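Local coordinates for plasmid pRiA4b Orf3-like domain-containing protein (Methanosarcina mazei, PDB 2I1S), which is of unknown function but belongs to the plasmid pRiA4b ORF-3-like family and is built around a mixed beta sheet, at residues 32-37 against 86-91; 54-59 against 100-105; 92-97 against 113-118. All coordinates share one frame; numbering follows the deposited sequence.

Interaction 1 (32-37 against 86-91); sequences YTFLDL and KKAKLS
The carbonyl O of Y32 accepts from L90 N at 2.9 Å, the donor nearly in line with the C=O bond, in an almost straight bond of 170°. A second bond runs from F34 N to A88 O (3.0 Å), its donor tilted from the carbonyl plane, and between the two the backbones form a single beta bridge, T33 with K89, just where helix 34-44 begins. Pairing and helix start are combined here, because T33 and D36 form a capping box: T33 N gives its hydrogen to D36 OD2, and D36 N is held weakly by T33 OG1. Threonine suits this N-cap, since its hydroxyl takes the helix N-H while its methyl CG2 turns to the other segment and touches K86 O and K89 CD. Next to the bridge the contact is apolar. L90, with CG anti to its carbonyl carbon (chi1 -60°), sets CD2 over the centre of the F34 ring, 3.7 Å from the centroid, a CH-pi contact in which the methyl sits almost on the ring normal. The same methyl meets L37 CD2 at 3.8 Å, and the other branch, L90 CD1, lies against Y32 CB. F34 brings the rim of its ring to A88 CB and to the carbonyls of A88 and K89; F55 joins the cluster edge-to-face. A serine in place of F34 would probably leave the L90 methyl without its aromatic face and open a gap beside A88 and F55. At the exposed margin L35 and K86 run side by side, and L35 CD2 lies 3.7 Å from K86 CG.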
loop_
_atom_site.group_PDB
_atom_site.type_symbol
_atom_site.label_atom_id
_atom_site.label_comp_id
_atom_site.label_asym_id
_atom_site.label_seq_id
_atom_site.Cartn_x
_atom_site.Cartn_y
_atom_site.Cartn_z
ATOM N N TYR A 32 -0.601 -8.439 13.969
ATOM C CA TYR A 32 -0.306 -7.089 13.509
ATOM C C TYR A 32 -1.431 -6.124 13.786
ATOM O O TYR A 32 -2.602 -6.483 13.654
ATOM C CB TYR A 32 -0.019 -7.095 12.007
ATOM C CG TYR A 32 1.442 -6.871 11.655
ATOM C CD1 TYR A 32 2.463 -7.230 12.540
ATOM C CD2 TYR A 32 1.794 -6.320 10.422
ATOM C CE1 TYR A 32 3.789 -7.010 12.217
ATOM C CE2 TYR A 32 3.098 -6.106 10.090
ATOM C CZ TYR A 32 4.096 -6.456 10.975
ATOM O OH TYR A 32 5.413 -6.210 10.621
ATOM N N THR A 33 -1.053 -4.907 14.205
ATOM C CA THR A 33 -1.988 -3.811 14.364
ATOM C C THR A 33 -2.096 -3.130 13.001
ATOM O O THR A 33 -1.345 -3.462 12.071
ATOM C CB THR A 33 -1.525 -2.796 15.433
ATOM O OG1 THR A 33 -0.304 -2.166 15.013
ATOM C CG2 THR A 33 -1.284 -3.470 16.769
ATOM N N PHE A 34 -3.035 -2.195 12.861
ATOM C CA PHE A 34 -3.080 -1.359 11.667
ATOM C C PHE A 34 -1.854 -0.451 11.520
ATOM O O PHE A 34 -1.439 -0.187 10.405
ATOM C CB PHE A 34 -4.418 -0.624 11.550
ATOM C CG PHE A 34 -5.537 -1.523 11.083
ATOM C CD1 PHE A 34 -5.959 -1.504 9.755
ATOM C CD2 PHE A 34 -6.116 -2.439 11.949
ATOM C CE1 PHE A 34 -6.982 -2.368 9.314
ATOM C CE2 PHE A 34 -7.127 -3.305 11.512
ATOM C CZ PHE A 34 -7.567 -3.268 10.198
ATOM N N LEU A 35 -1.242 -0.015 12.620
ATOM C CA LEU A 35 -0.022 0.787 12.507
ATOM C C LEU A 35 1.054 -0.009 11.784
ATOM O O LEU A 35 1.658 0.481 10.833
ATOM C CB LEU A 35 0.480 1.277 13.871
ATOM C CG LEU A 35 1.746 2.152 13.889
ATOM C CD1 LEU A 35 1.604 3.410 12.979
ATOM C CD2 LEU A 35 2.099 2.590 15.294
ATOM N N ASP A 36 1.272 -1.232 12.253
ATOM C CA ASP A 36 2.194 -2.196 11.656
ATOM C C ASP A 36 1.971 -2.389 10.164
ATOM O O ASP A 36 2.954 -2.442 9.388
ATOM C CB ASP A 36 2.030 -3.560 12.338
ATOM C CG ASP A 36 2.574 -3.598 13.757
ATOM O OD1 ASP A 36 3.528 -2.852 14.073
ATOM O OD2 ASP A 36 2.048 -4.394 14.560
ATOM N N LEU A 37 0.695 -2.476 9.768
ATOM C CA LEU A 37 0.299 -2.585 8.361
ATOM C C LEU A 37 0.553 -1.300 7.553
ATOM O O LEU A 37 1.046 -1.362 6.414
ATOM C CB LEU A 37 -1.170 -3.011 8.259
ATOM C CG LEU A 37 -1.799 -3.116 6.859
ATOM C CD1 LEU A 37 -1.121 -4.220 6.056
ATOM C CD2 LEU A 37 -3.332 -3.305 6.867
ATOM N N LYS A 86 -3.062 1.902 16.516
ATOM C CA LYS A 86 -2.096 1.270 17.436
ATOM C C LYS A 86 -2.808 0.172 18.216
ATOM O O LYS A 86 -2.188 -0.812 18.591
ATOM C CB LYS A 86 -1.477 2.279 18.431
ATOM C CG LYS A 86 -0.542 3.285 17.809
ATOM C CD LYS A 86 0.184 4.102 18.861
ATOM C CE LYS A 86 1.271 4.972 18.207
ATOM N NZ LYS A 86 1.894 5.972 19.110
ATOM N N LYS A 87 -4.113 0.370 18.443
ATOM C CA LYS A 87 -4.994 -0.560 19.157
ATOM C C LYS A 87 -5.688 -1.593 18.266
ATOM O O LYS A 87 -5.726 -2.767 18.608
ATOM C CB LYS A 87 -6.056 0.233 19.925
ATOM C CG LYS A 87 -5.513 0.876 21.198
ATOM C CD LYS A 87 -6.377 2.033 21.642
ATOM C CE LYS A 87 -6.258 2.237 23.144
ATOM N NZ LYS A 87 -7.077 3.397 23.548
ATOM N N ALA A 88 -6.248 -1.142 17.141
ATOM C CA ALA A 88 -6.967 -2.003 16.195
ATOM C C ALA A 88 -6.041 -3.092 15.663
ATOM O O ALA A 88 -4.932 -2.805 15.166
ATOM C CB ALA A 88 -7.530 -1.186 15.075
ATOM N N LYS A 89 -6.482 -4.341 15.804
ATOM C CA LYS A 89 -5.713 -5.497 15.360
ATOM C C LYS A 89 -6.267 -5.992 14.025
ATOM O O LYS A 89 -7.477 -5.998 13.842
ATOM C CB LYS A 89 -5.806 -6.601 16.417
ATOM C CG LYS A 89 -5.039 -6.309 17.721
ATOM C CD LYS A 89 -3.513 -6.503 17.528
ATOM C CE LYS A 89 -2.793 -7.081 18.777
ATOM N NZ LYS A 89 -2.147 -6.026 19.635
ATOM N N LEU A 90 -5.406 -6.404 13.093
ATOM C CA LEU A 90 -5.888 -6.983 11.816
ATOM C C LEU A 90 -6.853 -8.135 12.036
ATOM O O LEU A 90 -7.887 -8.223 11.351
ATOM C CB LEU A 90 -4.736 -7.484 10.937
ATOM C CG LEU A 90 -3.684 -6.467 10.500
ATOM C CD1 LEU A 90 -2.729 -7.110 9.477
ATOM C CD2 LEU A 90 -4.321 -5.221 9.953
ATOM N N SER A 91 -6.502 -8.992 13.003
ATOM C CA SER A 91 -7.255 -10.188 13.402
ATOM C C SER A 91 -8.652 -9.919 13.964
ATOM O O SER A 91 -9.467 -10.827 14.062
ATOM C CB SER A 91 -6.442 -11.013 14.411
ATOM O OG SER A 91 -6.429 -10.426 15.708
#

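Interaction 2 (54-59 against 100-105); sequences EFEMVN and EALYTY
Strands 54-58 and 100-105 run antiparallel, their axes 4.6 Å apart at the closest and 161° between directions, as neighbours in the mixed sheet. E54 with T104 and E56 with L102 are hydrogen-bonded pairs, each closed by two N-H to O bonds; the shortest joins E56 N to L102 O at 2.7 Å. Between them F55 and Y103 form a non-hydrogen-bonded pair, with F55 CA close to L102 O. Side chains alternate across the sheet. On the buried face Y103 lays CD1 over one face of the F55 ring, toward its rim, 3.3 Å from F55 CE1; the planes are inclined at 50°. F55 CG lies anti to its carbonyl carbon (chi1 -56°) and Y103 CG anti to its nitrogen (chi1 174°), which brings the two rings together. Tyrosine serves here because its OH is hydrogen-bonded to H38 ND1 and Q42 NE2 of helix 34-44. M57, long and flexible, lies extended; the small A101 lets the methionine sulfur come up against it, M57 SD to A101 CB 3.7 Å. The other face is partly exposed and carries E54, E56, L102 and T104. E56 and L102 lie side by side, and the nearest approach of their side chains is E56 OE1 to L102 CD2, 4.1 Å. A water donates to E54 O and L102 O and is hydrogen-bonded to T104 OG1 at 2.6 Å.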
loop_
_atom_site.group_PDB
_atom_site.type_symbol
_atom_site.label_atom_id
_atom_site.label_comp_id
_atom_site.label_asym_id
_atom_site.label_seq_id
_atom_site.Cartn_x
_atom_site.Cartn_y
_atom_site.Cartn_z
ATOM N N GLU A 54 -5.124 6.935 6.471
ATOM C CA GLU A 54 -6.153 6.236 7.240
ATOM C C GLU A 54 -6.649 5.017 6.490
ATOM O O GLU A 54 -6.470 4.934 5.283
ATOM C CB GLU A 54 -7.303 7.156 7.672
ATOM C CG GLU A 54 -8.302 7.506 6.612
ATOM C CD GLU A 54 -9.547 8.150 7.222
ATOM O OE1 GLU A 54 -9.569 8.322 8.467
ATOM O OE2 GLU A 54 -10.497 8.484 6.458
ATOM N N PHE A 55 -7.186 4.061 7.241
ATOM C CA PHE A 55 -7.859 2.897 6.720
ATOM C C PHE A 55 -9.379 3.107 6.888
ATOM O O PHE A 55 -9.827 3.748 7.853
ATOM C CB PHE A 55 -7.459 1.629 7.478
ATOM C CG PHE A 55 -5.971 1.353 7.507
ATOM C CD1 PHE A 55 -5.394 0.479 6.584
ATOM C CD2 PHE A 55 -5.143 1.955 8.479
ATOM C CE1 PHE A 55 -4.015 0.222 6.606
ATOM C CE2 PHE A 55 -3.772 1.701 8.511
ATOM C CZ PHE A 55 -3.203 0.819 7.550
ATOM N N GLU A 56 -10.139 2.608 5.917
ATOM C CA GLU A 56 -11.583 2.436 6.020
ATOM C C GLU A 56 -11.868 0.936 5.875
ATOM O O GLU A 56 -11.488 0.323 4.884
ATOM C CB GLU A 56 -12.302 3.140 4.875
ATOM C CG GLU A 56 -12.490 4.633 5.006
ATOM C CD GLU A 56 -13.284 5.219 3.834
ATOM O OE1 GLU A 56 -13.807 4.435 2.976
ATOM O OE2 GLU A 56 -13.382 6.474 3.779
ATOM N N MET A 57 -12.553 0.354 6.845
ATOM C CA MET A 57 -12.902 -1.080 6.778
ATOM C C MET A 57 -14.232 -1.324 7.499
ATOM O O MET A 57 -14.514 -0.681 8.521
ATOM C CB MET A 57 -11.751 -1.908 7.382
ATOM C CG MET A 57 -11.889 -3.403 7.285
ATOM S SD MET A 57 -10.318 -4.278 7.404
ATOM C CE MET A 57 -10.849 -5.717 6.538
ATOM N N VAL A 58 -15.059 -2.218 6.950
ATOM C CA VAL A 58 -16.201 -2.787 7.688
ATOM C C VAL A 58 -15.742 -3.557 8.951
ATOM O O VAL A 58 -14.848 -4.424 8.884
ATOM C CB VAL A 58 -17.060 -3.739 6.788
ATOM C CG1 VAL A 58 -17.997 -4.586 7.622
ATOM C CG2 VAL A 58 -17.834 -2.948 5.750
ATOM N N ASN A 59 -16.358 -3.243 10.089
ATOM C CA ASN A 59 -16.093 -3.956 11.325
ATOM C C ASN A 59 -16.998 -5.208 11.411
ATOM O O ASN A 59 -18.213 -5.093 11.422
ATOM C CB ASN A 59 -16.291 -2.987 12.493
ATOM C CG ASN A 59 -16.097 -3.628 13.870
ATOM O OD1 ASN A 59 -15.845 -4.829 14.012
ATOM N ND2 ASN A 59 -16.236 -2.805 14.904
ATOM N N GLU A 100 -11.434 -7.189 2.691
ATOM C CA GLU A 100 -10.933 -5.962 2.075
ATOM C C GLU A 100 -10.948 -4.690 2.961
ATOM O O GLU A 100 -11.873 -4.480 3.739
ATOM C CB GLU A 100 -11.661 -5.723 0.746
ATOM C CG GLU A 100 -10.800 -5.008 -0.306
ATOM C CD GLU A 100 -11.369 -5.155 -1.703
ATOM O OE1 GLU A 100 -12.533 -4.734 -1.904
ATOM O OE2 GLU A 100 -10.656 -5.684 -2.599
ATOM N N ALA A 101 -9.901 -3.868 2.834
ATOM C CA ALA A 101 -9.809 -2.541 3.461
ATOM C C ALA A 101 -9.446 -1.538 2.394
ATOM O O ALA A 101 -8.876 -1.896 1.367
ATOM C CB ALA A 101 -8.711 -2.522 4.510
ATOM N N LEU A 102 -9.779 -0.279 2.632
ATOM C CA LEU A 102 -9.210 0.815 1.851
ATOM C C LEU A 102 -8.217 1.664 2.679
ATOM O O LEU A 102 -8.552 2.160 3.756
ATOM C CB LEU A 102 -10.308 1.681 1.256
ATOM C CG LEU A 102 -9.788 2.802 0.338
ATOM C CD1 LEU A 102 -9.218 2.282 -1.003
ATOM C CD2 LEU A 102 -10.926 3.837 0.134
ATOM N N TYR A 103 -7.018 1.835 2.152
ATOM C CA TYR A 103 -5.973 2.667 2.762
ATOM C C TYR A 103 -5.765 3.913 1.922
ATOM O O TYR A 103 -5.450 3.813 0.747
ATOM C CB TYR A 103 -4.666 1.870 2.815
ATOM C CG TYR A 103 -3.416 2.582 3.284
ATOM C CD1 TYR A 103 -3.149 2.761 4.639
ATOM C CD2 TYR A 103 -2.455 3.011 2.380
ATOM C CE1 TYR A 103 -1.964 3.379 5.084
ATOM C CE2 TYR A 103 -1.257 3.628 2.813
ATOM C CZ TYR A 103 -1.010 3.804 4.164
ATOM O OH TYR A 103 0.204 4.375 4.600
ATOM N N THR A 104 -5.929 5.074 2.534
ATOM C CA THR A 104 -5.606 6.346 1.910
ATOM C C THR A 104 -4.333 6.940 2.561
ATOM O O THR A 104 -4.185 6.972 3.787
ATOM C CB THR A 104 -6.818 7.333 2.009
ATOM O OG1 THR A 104 -7.984 6.713 1.442
ATOM C CG2 THR A 104 -6.544 8.675 1.277
ATOM N N TYR A 105 -3.405 7.380 1.718
ATOM C CA TYR A 105 -2.183 8.014 2.145
ATOM C C TYR A 105 -2.016 9.291 1.306
ATOM O O TYR A 105 -2.134 9.249 0.069
ATOM C CB TYR A 105 -1.000 7.053 1.949
ATOM C CG TYR A 105 0.355 7.719 2.104
ATOM C CD1 TYR A 105 0.736 8.289 3.344
ATOM C CD2 TYR A 105 1.239 7.830 1.015
ATOM C CE1 TYR A 105 1.981 8.930 3.513
ATOM C CE2 TYR A 105 2.486 8.454 1.166
ATOM C CZ TYR A 105 2.845 9.028 2.435
ATOM O OH TYR A 105 4.079 9.663 2.640
HETATM O O HOH W 1 -8.938 5.059 3.228
HETATM O O HOH W 2 -14.424 -3.277 4.231
#

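Interaction 3 (92-97 against 113-118); sequences DYFTLE and VKVRLE
F94 puts its ring against V115 and L117, joining the loop after helix 90-93 to strand 111-122 of the mixed beta sheet. The contact is apolar, made by side chains from one face of the strand: V115 and L117 are alternate residues and both point toward the loop, while R116 between them points away and pairs with E100. F94 CG stands anti to its own carbonyl carbon (chi1 -72°), which directs the ring toward the strand. Its far atom CZ reaches V115 CG1 at 3.9 Å, and F94 CD2, on the flank of the ring, meets L117 CB at the same distance, 3.9 Å. Both meetings are oblique to the ring plane. A phenylalanine suits the place because one flat, rigid group can span two strand residues and still touch A101 of the neighbouring strand 100-105 and M57 of strand 53-58 beyond it. V115, branched at CB, offers CG1 close to the backbone, and its side chain stands at about a right angle to that of F94. L117 reaches further: with CG anti to the backbone N (chi1 -174°), it extends toward the loop and carries CD2 to 3.4 Å from T95 O, with F94 CB 4.0 Å away. Leucine is long enough to reach the loop backbone. T95 itself turns its side chain from the strand, and its hydroxyl OG1 receives a weak bond from E97 N. L96, exposed on the surface, brings L96 CD2 to 4.4 Å from L117 CD2.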
loop_
_atom_site.group_PDB
_atom_site.type_symbol
_atom_site.label_atom_id
_atom_site.label_comp_id
_atom_site.label_asym_id
_atom_site.label_seq_id
_atom_site.Cartn_x
_atom_site.Cartn_y
_atom_site.Cartn_z
ATOM N N ASP A 92 -8.918 -8.673 14.338
ATOM C CA ASP A 92 -10.253 -8.261 14.752
ATOM C C ASP A 92 -11.140 -7.848 13.572
ATOM O O ASP A 92 -12.368 -7.774 13.717
ATOM C CB ASP A 92 -10.145 -7.118 15.751
ATOM C CG ASP A 92 -9.694 -7.596 17.136
ATOM O OD1 ASP A 92 -10.091 -8.717 17.553
ATOM O OD2 ASP A 92 -8.934 -6.844 17.798
ATOM N N TYR A 93 -10.519 -7.598 12.413
ATOM C CA TYR A 93 -11.217 -7.090 11.225
ATOM C C TYR A 93 -11.218 -8.009 10.002
ATOM O O TYR A 93 -12.275 -8.263 9.413
ATOM C CB TYR A 93 -10.649 -5.740 10.811
ATOM C CG TYR A 93 -11.129 -4.586 11.653
ATOM C CD1 TYR A 93 -12.262 -3.878 11.298
ATOM C CD2 TYR A 93 -10.424 -4.187 12.781
ATOM C CE1 TYR A 93 -12.702 -2.817 12.055
ATOM C CE2 TYR A 93 -10.856 -3.128 13.555
ATOM C CZ TYR A 93 -12.003 -2.443 13.194
ATOM O OH TYR A 93 -12.446 -1.377 13.953
ATOM N N PHE A 94 -10.035 -8.470 9.600
ATOM C CA PHE A 94 -9.903 -9.330 8.428
ATOM C C PHE A 94 -10.319 -10.762 8.740
ATOM O O PHE A 94 -9.818 -11.394 9.674
ATOM C CB PHE A 94 -8.465 -9.331 7.882
ATOM C CG PHE A 94 -8.053 -8.046 7.194
ATOM C CD1 PHE A 94 -7.414 -7.032 7.910
ATOM C CD2 PHE A 94 -8.244 -7.882 5.814
ATOM C CE1 PHE A 94 -7.021 -5.842 7.283
ATOM C CE2 PHE A 94 -7.852 -6.717 5.174
ATOM C CZ PHE A 94 -7.229 -5.683 5.914
ATOM N N THR A 95 -11.254 -11.264 7.948
ATOM C CA THR A 95 -11.588 -12.672 7.944
ATOM C C THR A 95 -11.782 -13.038 6.476
ATOM O O THR A 95 -11.632 -12.181 5.589
ATOM C CB THR A 95 -12.882 -12.968 8.758
ATOM O OG1 THR A 95 -14.033 -12.893 7.906
ATOM C CG2 THR A 95 -13.034 -11.983 9.941
ATOM N N LEU A 96 -12.115 -14.298 6.221
ATOM C CA LEU A 96 -12.365 -14.757 4.866
ATOM C C LEU A 96 -13.714 -14.264 4.278
ATOM O O LEU A 96 -13.837 -14.147 3.061
ATOM C CB LEU A 96 -12.197 -16.289 4.761
ATOM C CG LEU A 96 -10.865 -16.935 5.200
ATOM C CD1 LEU A 96 -10.992 -18.463 5.262
ATOM C CD2 LEU A 96 -9.659 -16.530 4.322
ATOM N N GLU A 97 -14.721 -13.967 5.103
ATOM C CA GLU A 97 -15.859 -13.186 4.574
ATOM C C GLU A 97 -15.860 -11.689 4.965
ATOM O O GLU A 97 -16.920 -11.054 5.003
ATOM C CB GLU A 97 -17.233 -13.832 4.826
ATOM C CG GLU A 97 -17.598 -14.044 6.272
ATOM C CD GLU A 97 -17.341 -15.462 6.718
ATOM O OE1 GLU A 97 -16.187 -15.940 6.593
ATOM O OE2 GLU A 97 -18.302 -16.098 7.195
ATOM N N VAL A 113 -4.782 2.609 -1.602
ATOM C CA VAL A 113 -4.330 1.253 -1.762
ATOM C C VAL A 113 -5.462 0.320 -1.324
ATOM O O VAL A 113 -5.964 0.471 -0.219
ATOM C CB VAL A 113 -3.075 0.992 -0.927
ATOM C CG1 VAL A 113 -2.632 -0.501 -1.076
ATOM C CG2 VAL A 113 -1.959 1.991 -1.290
ATOM N N LYS A 114 -5.878 -0.598 -2.205
ATOM C CA LYS A 114 -6.816 -1.669 -1.838
ATOM C C LYS A 114 -6.047 -2.750 -1.124
ATOM O O LYS A 114 -4.959 -3.176 -1.564
ATOM C CB LYS A 114 -7.492 -2.296 -3.054
ATOM C CG LYS A 114 -8.536 -1.492 -3.764
ATOM C CD LYS A 114 -8.993 -2.310 -5.021
ATOM C CE LYS A 114 -10.459 -2.026 -5.476
ATOM N NZ LYS A 114 -10.527 -0.935 -6.500
ATOM N N VAL A 115 -6.581 -3.190 -0.005
ATOM C CA VAL A 115 -5.912 -4.259 0.764
ATOM C C VAL A 115 -6.896 -5.422 0.765
ATOM O O VAL A 115 -8.042 -5.288 1.199
ATOM C CB VAL A 115 -5.534 -3.827 2.220
ATOM C CG1 VAL A 115 -4.781 -4.939 2.925
ATOM C CG2 VAL A 115 -4.726 -2.505 2.234
ATOM N N ARG A 116 -6.474 -6.537 0.201
ATOM C CA ARG A 116 -7.317 -7.706 0.129
ATOM C C ARG A 116 -6.595 -8.888 0.781
ATOM O O ARG A 116 -5.490 -9.220 0.395
ATOM C CB ARG A 116 -7.680 -7.981 -1.335
ATOM C CG ARG A 116 -8.168 -9.393 -1.610
ATOM C CD ARG A 116 -9.690 -9.496 -1.526
ATOM N NE ARG A 116 -10.346 -8.690 -2.559
ATOM C CZ ARG A 116 -10.942 -9.186 -3.647
ATOM N NH1 ARG A 116 -10.987 -10.505 -3.875
ATOM N NH2 ARG A 116 -11.505 -8.346 -4.509
ATOM N N LEU A 117 -7.215 -9.467 1.805
ATOM C CA LEU A 117 -6.826 -10.787 2.338
ATOM C C LEU A 117 -7.131 -11.922 1.347
ATOM O O LEU A 117 -8.286 -12.139 0.981
ATOM C CB LEU A 117 -7.548 -11.058 3.669
ATOM C CG LEU A 117 -7.203 -12.312 4.480
ATOM C CD1 LEU A 117 -5.785 -12.261 5.083
ATOM C CD2 LEU A 117 -8.257 -12.523 5.560
ATOM N N GLU A 118 -6.099 -12.639 0.903
ATOM C CA GLU A 118 -6.329 -13.793 0.033
ATOM C C GLU A 118 -6.290 -15.115 0.788
ATOM O O GLU A 118 -7.089 -16.004 0.504
ATOM C CB GLU A 118 -5.347 -13.821 -1.136
ATOM C CG GLU A 118 -5.619 -12.749 -2.195
ATOM C CD GLU A 118 -4.547 -12.685 -3.284
ATOM O OE1 GLU A 118 -3.361 -13.003 -2.998
ATOM O OE2 GLU A 118 -4.895 -12.306 -4.430
#

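In the fold
From the N terminus the chain passes 32-37, at the start of helix 34-44, then strand 53-58, and reaches 86-91, where interaction 1 closes a loop of 48 residues. Strand 100-105 then returns to 54-59 in interaction 2, enclosing 40 residues and crossing interaction 1, since their segments alternate. Interaction 3 opens at 92-97, after interaction 1 has closed, and closes a short loop of 15 on strand 111-122; it crosses interaction 2 in turn, and none of the three nests inside another. Interactions 2 and 3 meet on the sheet's neighbouring strands 100-105 and 111-122. F34, F55, M57, Y93 and F94 touch from contact to contact, so helix 34-44, helix 90-93 and the sheet share one apolar core.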